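Local coordinates for toll-like receptor 13 (Mus musculus, PDB 4Z0C), which recognises bacterial 23S rRNA, binding single-stranded RNA through its leucine-rich-repeat ectodomain, and signals through MYD88 and TRAF6 to activate NF-kappa-B, at residues 616-628 against 639-652. Numbering follows the deposited sequence.
Sequences ESLVPDMFSSLQS and LKVINQSHLKNLKS
Leu-618 forks against Leu-639 and His-646. Its CD1 packs on Leu-639 CD1 at 3.7 Å, the two side chains crossing at about a right angle, while CD2 sits over one face of the His-646 imidazole, 4.1 Å from the ring centroid in a CH-pi contact. Further along, Lys-648 NZ reaches Asp-621 OD1 at 2.7 Å, a salt bridge on the syn lone pair. The lysine's CG leaves anti to the backbone N (chi1 -166°), and a bend at chi3 completes the approach. Ser-624 OG donates to the anti lone pair of the same oxygen, so OD1 is gripped by two donors, which should help fix the carboxylate's rotation. Ser-624 O in turn receives Asn-649 ND2 at 3.2 Å, nearly in line with the carbonyl, whose oxygen lies close to the plane of the Asn-649 side-chain amide. Leu-650 CD1 tucks in beside Leu-626 CB at 3.9 Å, also near the carbonyl oxygens of Phe-623 and Leu-626. At the far end Ser-652 OG donates to Gln-627 O at 2.9 Å; at the other end, near Leu-639, a water bridges Glu-616 O and Lys-640 N.

Behind this first shell, Asn-643 N donates to His-646 ND1 at 3.1 Å, and Asn-643 OD1 lies over the imidazole face opposite Leu-618. Lys-651 NZ donates to Asn-649 OD1 from within its carbonyl plane. Type I turns at Phe-623 to Leu-626 and Ser-645 to Lys-648 shape the two loops.

Both are outer-side loops of consecutive leucine-rich repeats, stacked as successive turns of the solenoid near its C-terminal end. Phe-623 and Leu-626 pack inward on Leu-608 of strand 607-609, and Phe-623 also meets Phe-632 of strand 631-633. Ile-642 and Leu-647 reach Phe-656 of strand 655-657 and helix 670-678.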
ATOM      1  N   GLU A 616      -1.424 -18.856  20.528  1.00 37.96           N
ATOM      2  CA  GLU A 616      -2.260 -19.797  21.273  1.00 39.19           C
ATOM      3  C   GLU A 616      -1.534 -20.384  22.502  1.00 33.97           C
ATOM      4  O   GLU A 616      -2.164 -20.764  23.491  1.00 35.65           O
ATOM      5  CB  GLU A 616      -2.770 -20.899  20.333  1.00 51.14           C
ATOM      6  CG  GLU A 616      -4.273 -21.108  20.424  1.00 67.56           C
ATOM      7  CD  GLU A 616      -5.020 -20.418  19.290  1.00 73.05           C
ATOM      8  OE1 GLU A 616      -4.339 -19.892  18.390  1.00 80.37           O
ATOM      9  OE2 GLU A 616      -6.274 -20.369  19.310  1.00 69.36           O
ATOM     10  N   SER A 617      -0.207 -20.415  22.435  1.00 28.48           N
ATOM     11  CA  SER A 617       0.643 -20.959  23.491  1.00 31.55           C
ATOM     12  C   SER A 617       1.953 -20.191  23.492  1.00 30.48           C
ATOM     13  O   SER A 617       2.214 -19.407  22.586  1.00 29.93           O
ATOM     14  CB  SER A 617       0.964 -22.438  23.233  1.00 38.77           C
ATOM     15  OG  SER A 617      -0.191 -23.154  22.855  1.00 52.96           O
ATOM     16  N   LEU A 618       2.793 -20.454  24.488  1.00 36.20           N
ATOM     17  CA  LEU A 618       4.127 -19.866  24.545  1.00 41.75           C
ATOM     18  C   LEU A 618       5.210 -20.954  24.470  1.00 42.08           C
ATOM     19  O   LEU A 618       5.038 -22.046  25.001  1.00 38.19           O
ATOM     20  CB  LEU A 618       4.268 -19.044  25.826  1.00 38.31           C
ATOM     21  CG  LEU A 618       4.167 -17.503  25.801  1.00 44.01           C
ATOM     22  CD1 LEU A 618       3.217 -16.953  24.720  1.00 36.87           C
ATOM     23  CD2 LEU A 618       3.772 -16.997  27.199  1.00 33.68           C
ATOM     24  N   VAL A 619       6.301 -20.674  23.765  1.00 42.98           N
ATOM     25  CA  VAL A 619       7.407 -21.625  23.644  1.00 38.86           C
ATOM     26  C   VAL A 619       8.224 -21.674  24.940  1.00 44.45           C
ATOM     27  O   VAL A 619       8.712 -20.634  25.394  1.00 45.86           O
ATOM     28  CB  VAL A 619       8.341 -21.238  22.465  1.00 42.69           C
ATOM     29  CG1 VAL A 619       9.646 -22.003  22.535  1.00 50.82           C
ATOM     30  CG2 VAL A 619       7.648 -21.448  21.109  1.00 30.68           C
ATOM     31  N   PRO A 620       8.391 -22.880  25.532  1.00 44.54           N
ATOM     32  CA  PRO A 620       9.108 -23.042  26.814  1.00 42.10           C
ATOM     33  C   PRO A 620      10.543 -22.503  26.772  1.00 38.77           C
ATOM     34  O   PRO A 620      11.257 -22.763  25.798  1.00 32.87           O
ATOM     35  CB  PRO A 620       9.113 -24.569  27.034  1.00 36.32           C
ATOM     36  CG  PRO A 620       7.921 -25.054  26.285  1.00 42.48           C
ATOM     37  CD  PRO A 620       7.830 -24.156  25.052  1.00 42.09           C
ATOM     38  N   ASP A 621      10.927 -21.737  27.798  1.00 31.20           N
ATOM     39  CA  ASP A 621      12.270 -21.140  27.893  1.00 32.87           C
ATOM     40  C   ASP A 621      12.635 -20.141  26.780  1.00 35.67           C
ATOM     41  O   ASP A 621      13.808 -19.795  26.606  1.00 41.04           O
ATOM     42  CB  ASP A 621      13.364 -22.213  28.022  1.00 43.78           C
ATOM     43  CG  ASP A 621      13.421 -22.837  29.421  1.00 54.03           C
ATOM     44  OD1 ASP A 621      13.401 -22.084  30.423  1.00 45.15           O
ATOM     45  OD2 ASP A 621      13.520 -24.080  29.515  1.00 65.50           O
ATOM     46  N   MET A 622      11.650 -19.691  26.015  1.00 26.95           N
ATOM     47  CA  MET A 622      11.927 -18.691  24.993  1.00 32.46           C
ATOM     48  C   MET A 622      12.383 -17.345  25.577  1.00 34.03           C
ATOM     49  O   MET A 622      13.228 -16.662  25.003  1.00 32.28           O
ATOM     50  CB  MET A 622      10.708 -18.492  24.092  1.00 33.88           C
ATOM     51  CG  MET A 622      10.906 -17.442  23.019  1.00 35.06           C
ATOM     52  SD  MET A 622       9.604 -17.500  21.778  1.00 35.61           S
ATOM     53  CE  MET A 622      10.356 -18.671  20.650  1.00 27.84           C
ATOM     54  N   PHE A 623      11.851 -16.989  26.738  1.00 29.40           N
ATOM     55  CA  PHE A 623      12.090 -15.662  27.297  1.00 32.40           C
ATOM     56  C   PHE A 623      13.047 -15.679  28.489  1.00 40.33           C
ATOM     57  O   PHE A 623      13.421 -14.624  29.009  1.00 43.96           O
ATOM     58  CB  PHE A 623      10.747 -15.044  27.709  1.00 24.24           C
ATOM     59  CG  PHE A 623       9.680 -15.154  26.637  1.00 38.24           C
ATOM     60  CD1 PHE A 623       9.787 -14.437  25.450  1.00 24.98           C
ATOM     61  CD2 PHE A 623       8.559 -15.952  26.824  1.00 41.03           C
ATOM     62  CE1 PHE A 623       8.816 -14.541  24.479  1.00 29.50           C
ATOM     63  CE2 PHE A 623       7.573 -16.039  25.840  1.00 34.19           C
ATOM     64  CZ  PHE A 623       7.707 -15.338  24.681  1.00 28.40           C
ATOM     65  N   SER A 624      13.477 -16.880  28.872  1.00 42.66           N
ATOM     66  CA  SER A 624      14.307 -17.110  30.056  1.00 40.31           C
ATOM     67  C   SER A 624      15.678 -16.446  30.029  1.00 32.79           C
ATOM     68  O   SER A 624      16.349 -16.424  31.038  1.00 40.37           O
ATOM     69  CB  SER A 624      14.511 -18.610  30.274  1.00 47.81           C
ATOM     70  OG  SER A 624      13.275 -19.244  30.502  1.00 57.59           O
ATOM     71  N   SER A 625      16.121 -15.939  28.885  1.00 35.31           N
ATOM     72  CA  SER A 625      17.419 -15.270  28.846  1.00 37.90           C
ATOM     73  C   SER A 625      17.267 -13.773  29.048  1.00 34.80           C
ATOM     74  O   SER A 625      18.251 -13.070  29.266  1.00 32.82           O
ATOM     75  CB  SER A 625      18.151 -15.530  27.525  1.00 42.77           C
ATOM     76  OG  SER A 625      18.759 -16.812  27.518  1.00 53.98           O
ATOM     77  N   LEU A 626      16.030 -13.295  28.996  1.00 33.79           N
ATOM     78  CA  LEU A 626      15.775 -11.863  28.994  1.00 38.98           C
ATOM     79  C   LEU A 626      15.884 -11.257  30.402  1.00 37.34           C
ATOM     80  O   LEU A 626      14.877 -10.974  31.044  1.00 37.82           O
ATOM     81  CB  LEU A 626      14.421 -11.568  28.333  1.00 37.76           C
ATOM     82  CG  LEU A 626      14.218 -12.156  26.921  1.00 34.10           C
ATOM     83  CD1 LEU A 626      12.809 -11.873  26.395  1.00 34.23           C
ATOM     84  CD2 LEU A 626      15.268 -11.677  25.916  1.00 25.39           C
ATOM     85  N   GLN A 627      17.123 -11.103  30.873  1.00 45.86           N
ATOM     86  CA  GLN A 627      17.440 -10.572  32.210  1.00 50.27           C
ATOM     87  C   GLN A 627      16.876  -9.177  32.435  1.00 43.30           C
ATOM     88  O   GLN A 627      16.258  -8.898  33.460  1.00 50.70           O
ATOM     89  CB  GLN A 627      18.953 -10.448  32.369  1.00 60.88           C
ATOM     90  CG  GLN A 627      19.729 -11.740  32.512  1.00 76.44           C
ATOM     91  CD  GLN A 627      21.171 -11.576  32.049  1.00 81.50           C
ATOM     92  OE1 GLN A 627      21.736 -10.476  32.116  1.00 79.04           O
ATOM     93  NE2 GLN A 627      21.779 -12.669  31.591  1.00 79.80           N
ATOM     94  N   SER A 628      17.127  -8.301  31.465  1.00 30.70           N
ATOM     95  CA  SER A 628      16.807  -6.891  31.568  1.00 32.26           C
ATOM     96  C   SER A 628      15.394  -6.557  31.123  1.00 34.68           C
ATOM     97  O   SER A 628      15.032  -5.387  31.079  1.00 33.13           O
ATOM     98  CB  SER A 628      17.795  -6.075  30.739  1.00 29.90           C
ATOM     99  OG  SER A 628      19.110  -6.551  30.934  1.00 36.96           O
ATOM    100  N   LEU A 639      -3.834 -16.556  24.317  1.00 32.29           N
ATOM    101  CA  LEU A 639      -3.224 -17.298  25.419  1.00 25.16           C
ATOM    102  C   LEU A 639      -4.299 -17.737  26.400  1.00 33.92           C
ATOM    103  O   LEU A 639      -5.146 -16.931  26.789  1.00 41.69           O
ATOM    104  CB  LEU A 639      -2.184 -16.435  26.118  1.00 27.52           C
ATOM    105  CG  LEU A 639      -0.701 -16.531  25.745  1.00 28.60           C
ATOM    106  CD1 LEU A 639      -0.444 -17.222  24.435  1.00 15.45           C
ATOM    107  CD2 LEU A 639      -0.104 -15.145  25.725  1.00 30.24           C
ATOM    108  N   LYS A 640      -4.275 -19.017  26.781  1.00 37.35           N
ATOM    109  CA  LYS A 640      -5.263 -19.596  27.697  1.00 38.67           C
ATOM    110  C   LYS A 640      -4.708 -19.772  29.116  1.00 37.12           C
ATOM    111  O   LYS A 640      -5.452 -19.767  30.105  1.00 35.61           O
ATOM    112  CB  LYS A 640      -5.749 -20.956  27.187  1.00 41.55           C
ATOM    113  CG  LYS A 640      -6.674 -20.907  25.976  1.00 53.74           C
ATOM    114  CD  LYS A 640      -6.030 -21.594  24.764  1.00 61.06           C
ATOM    115  CE  LYS A 640      -5.786 -23.081  25.059  1.00 64.89           C
ATOM    116  NZ  LYS A 640      -5.008 -23.811  23.997  1.00 65.60           N
ATOM    117  N   VAL A 641      -3.397 -19.942  29.204  1.00 30.02           N
ATOM    118  CA  VAL A 641      -2.748 -20.243  30.462  1.00 28.77           C
ATOM    119  C   VAL A 641      -1.435 -19.502  30.568  1.00 32.61           C
ATOM    120  O   VAL A 641      -0.649 -19.488  29.621  1.00 37.27           O
ATOM    121  CB  VAL A 641      -2.457 -21.786  30.579  1.00 35.58           C
ATOM    122  CG1 VAL A 641      -1.497 -22.089  31.734  1.00 30.95           C
ATOM    123  CG2 VAL A 641      -3.758 -22.574  30.725  1.00 31.07           C
ATOM    124  N   ILE A 642      -1.195 -18.880  31.720  1.00 31.06           N
ATOM    125  CA  ILE A 642       0.142 -18.399  32.027  1.00 34.29           C
ATOM    126  C   ILE A 642       0.570 -18.815  33.457  1.00 38.21           C
ATOM    127  O   ILE A 642      -0.263 -18.895  34.357  1.00 33.69           O
ATOM    128  CB  ILE A 642       0.236 -16.884  31.744  1.00 43.82           C
ATOM    129  CG1 ILE A 642       1.672 -16.373  31.850  1.00 39.61           C
ATOM    130  CG2 ILE A 642      -0.741 -16.120  32.593  1.00 46.26           C
ATOM    131  CD1 ILE A 642       1.981 -15.702  33.105  1.00 34.95           C
ATOM    132  N   ASN A 643       1.859 -19.107  33.636  1.00 31.72           N
ATOM    133  CA  ASN A 643       2.382 -19.621  34.889  1.00 38.87           C
ATOM    134  C   ASN A 643       3.851 -19.278  35.058  1.00 37.29           C
ATOM    135  O   ASN A 643       4.438 -18.640  34.187  1.00 34.83           O
ATOM    136  CB  ASN A 643       2.174 -21.152  35.000  1.00 46.29           C
ATOM    137  CG  ASN A 643       2.849 -21.939  33.865  1.00 44.08           C
ATOM    138  OD1 ASN A 643       4.029 -21.760  33.574  1.00 43.50           O
ATOM    139  ND2 ASN A 643       2.080 -22.806  33.213  1.00 41.04           N
ATOM    140  N   GLN A 644       4.430 -19.759  36.161  1.00 32.87           N
ATOM    141  CA  GLN A 644       5.801 -19.474  36.574  1.00 31.70           C
ATOM    142  C   GLN A 644       6.835 -19.795  35.519  1.00 35.46           C
ATOM    143  O   GLN A 644       7.869 -19.128  35.441  1.00 38.46           O
ATOM    144  CB  GLN A 644       6.167 -20.295  37.824  1.00 43.59           C
ATOM    145  CG  GLN A 644       5.101 -20.391  38.877  1.00 45.26           C
ATOM    146  CD  GLN A 644       4.414 -21.737  38.935  1.00 44.11           C
ATOM    147  OE1 GLN A 644       3.521 -22.033  38.143  1.00 43.85           O
ATOM    148  NE2 GLN A 644       4.827 -22.565  39.888  1.00 47.12           N
ATOM    149  N   SER A 645       6.574 -20.844  34.741  1.00 29.71           N
ATOM    150  CA  SER A 645       7.463 -21.227  33.649  1.00 40.66           C
ATOM    151  C   SER A 645       7.668 -20.106  32.631  1.00 40.37           C
ATOM    152  O   SER A 645       8.793 -19.829  32.211  1.00 43.27           O
ATOM    153  CB  SER A 645       6.913 -22.439  32.917  1.00 42.97           C
ATOM    154  OG  SER A 645       7.982 -23.220  32.427  1.00 60.94           O
ATOM    155  N   HIS A 646       6.574 -19.483  32.215  1.00 37.16           N
ATOM    156  CA  HIS A 646       6.636 -18.462  31.163  1.00 38.30           C
ATOM    157  C   HIS A 646       7.455 -17.286  31.623  1.00 38.38           C
ATOM    158  O   HIS A 646       8.199 -16.684  30.844  1.00 28.38           O
ATOM    159  CB  HIS A 646       5.234 -18.010  30.795  1.00 33.93           C
ATOM    160  CG  HIS A 646       4.360 -19.129  30.331  1.00 40.31           C
ATOM    161  ND1 HIS A 646       3.053 -19.277  30.742  1.00 44.78           N
ATOM    162  CD2 HIS A 646       4.610 -20.156  29.480  1.00 39.74           C
ATOM    163  CE1 HIS A 646       2.536 -20.351  30.168  1.00 48.60           C
ATOM    164  NE2 HIS A 646       3.460 -20.902  29.399  1.00 37.46           N
ATOM    165  N   LEU A 647       7.331 -17.016  32.923  1.00 46.85           N
ATOM    166  CA  LEU A 647       7.891 -15.845  33.582  1.00 40.37           C
ATOM    167  C   LEU A 647       9.220 -16.142  34.283  1.00 41.20           C
ATOM    168  O   LEU A 647       9.763 -15.280  34.983  1.00 43.63           O
ATOM    169  CB  LEU A 647       6.884 -15.327  34.603  1.00 38.02           C
ATOM    170  CG  LEU A 647       5.637 -14.682  34.010  1.00 43.12           C
ATOM    171  CD1 LEU A 647       4.741 -14.139  35.110  1.00 39.27           C
ATOM    172  CD2 LEU A 647       6.020 -13.583  33.010  1.00 46.53           C
ATOM    173  N   LYS A 648       9.722 -17.367  34.118  1.00 32.56           N
ATOM    174  CA  LYS A 648      11.000 -17.763  34.705  1.00 33.84           C
ATOM    175  C   LYS A 648      12.149 -16.808  34.353  1.00 33.11           C
ATOM    176  O   LYS A 648      12.390 -16.496  33.187  1.00 37.82           O
ATOM    177  CB  LYS A 648      11.369 -19.200  34.298  1.00 41.68           C
ATOM    178  CG  LYS A 648      12.497 -19.787  35.145  1.00 51.89           C
ATOM    179  CD  LYS A 648      13.158 -21.035  34.550  1.00 62.32           C
ATOM    180  CE  LYS A 648      12.295 -21.740  33.509  1.00 67.59           C
ATOM    181  NZ  LYS A 648      12.946 -22.976  32.977  1.00 67.19           N
ATOM    182  N   ASN A 649      12.844 -16.341  35.383  1.00 34.70           N
ATOM    183  CA  ASN A 649      14.060 -15.540  35.244  1.00 34.76           C
ATOM    184  C   ASN A 649      13.900 -14.127  34.714  1.00 30.50           C
ATOM    185  O   ASN A 649      14.904 -13.467  34.439  1.00 35.21           O
ATOM    186  CB  ASN A 649      15.122 -16.257  34.405  1.00 43.53           C
ATOM    187  CG  ASN A 649      16.527 -15.944  34.873  1.00 51.17           C
ATOM    188  OD1 ASN A 649      16.797 -15.939  36.072  1.00 53.74           O
ATOM    189  ND2 ASN A 649      17.414 -15.635  33.936  1.00 52.98           N
ATOM    190  N   LEU A 650      12.668 -13.656  34.549  1.00 32.53           N
ATOM    191  CA  LEU A 650      12.473 -12.244  34.193  1.00 31.86           C
ATOM    192  C   LEU A 650      12.668 -11.361  35.448  1.00 32.60           C
ATOM    193  O   LEU A 650      11.713 -10.856  36.036  1.00 28.55           O
ATOM    194  CB  LEU A 650      11.130 -11.986  33.482  1.00 27.20           C
ATOM    195  CG  LEU A 650      10.886 -12.369  31.991  1.00 34.26           C
ATOM    196  CD1 LEU A 650      12.142 -12.766  31.201  1.00 25.63           C
ATOM    197  CD2 LEU A 650       9.794 -13.398  31.790  1.00 31.77           C
ATOM    198  N   LYS A 651      13.932 -11.204  35.844  1.00 42.32           N
ATOM    199  CA  LYS A 651      14.326 -10.517  37.079  1.00 46.64           C
ATOM    200  C   LYS A 651      13.929  -9.041  37.104  1.00 46.62           C
ATOM    201  O   LYS A 651      13.664  -8.468  38.176  1.00 40.67           O
ATOM    202  CB  LYS A 651      15.844 -10.617  37.275  1.00 49.52           C
ATOM    203  CG  LYS A 651      16.355 -11.673  38.269  1.00 46.42           C
ATOM    204  CD  LYS A 651      15.859 -13.083  37.978  1.00 45.77           C
ATOM    205  CE  LYS A 651      16.421 -14.077  39.021  1.00 58.80           C
ATOM    206  NZ  LYS A 651      16.021 -15.525  38.819  1.00 58.70           N
ATOM    207  N   SER A 652      13.912  -8.421  35.924  1.00 39.66           N
ATOM    208  CA  SER A 652      13.677  -6.982  35.827  1.00 34.52           C
ATOM    209  C   SER A 652      12.257  -6.606  35.452  1.00 31.17           C
ATOM    210  O   SER A 652      11.968  -5.430  35.253  1.00 31.36           O
ATOM    211  CB  SER A 652      14.638  -6.347  34.827  1.00 38.81           C
ATOM    212  OG  SER A 652      15.974  -6.561  35.226  1.00 43.03           O
TER
HETATM  213  O   HOH W   1      -2.439 -20.897  26.415  1.00 35.39           O
HETATM  214  O   HOH W   2      13.708  -9.539  33.056  1.00 44.70           O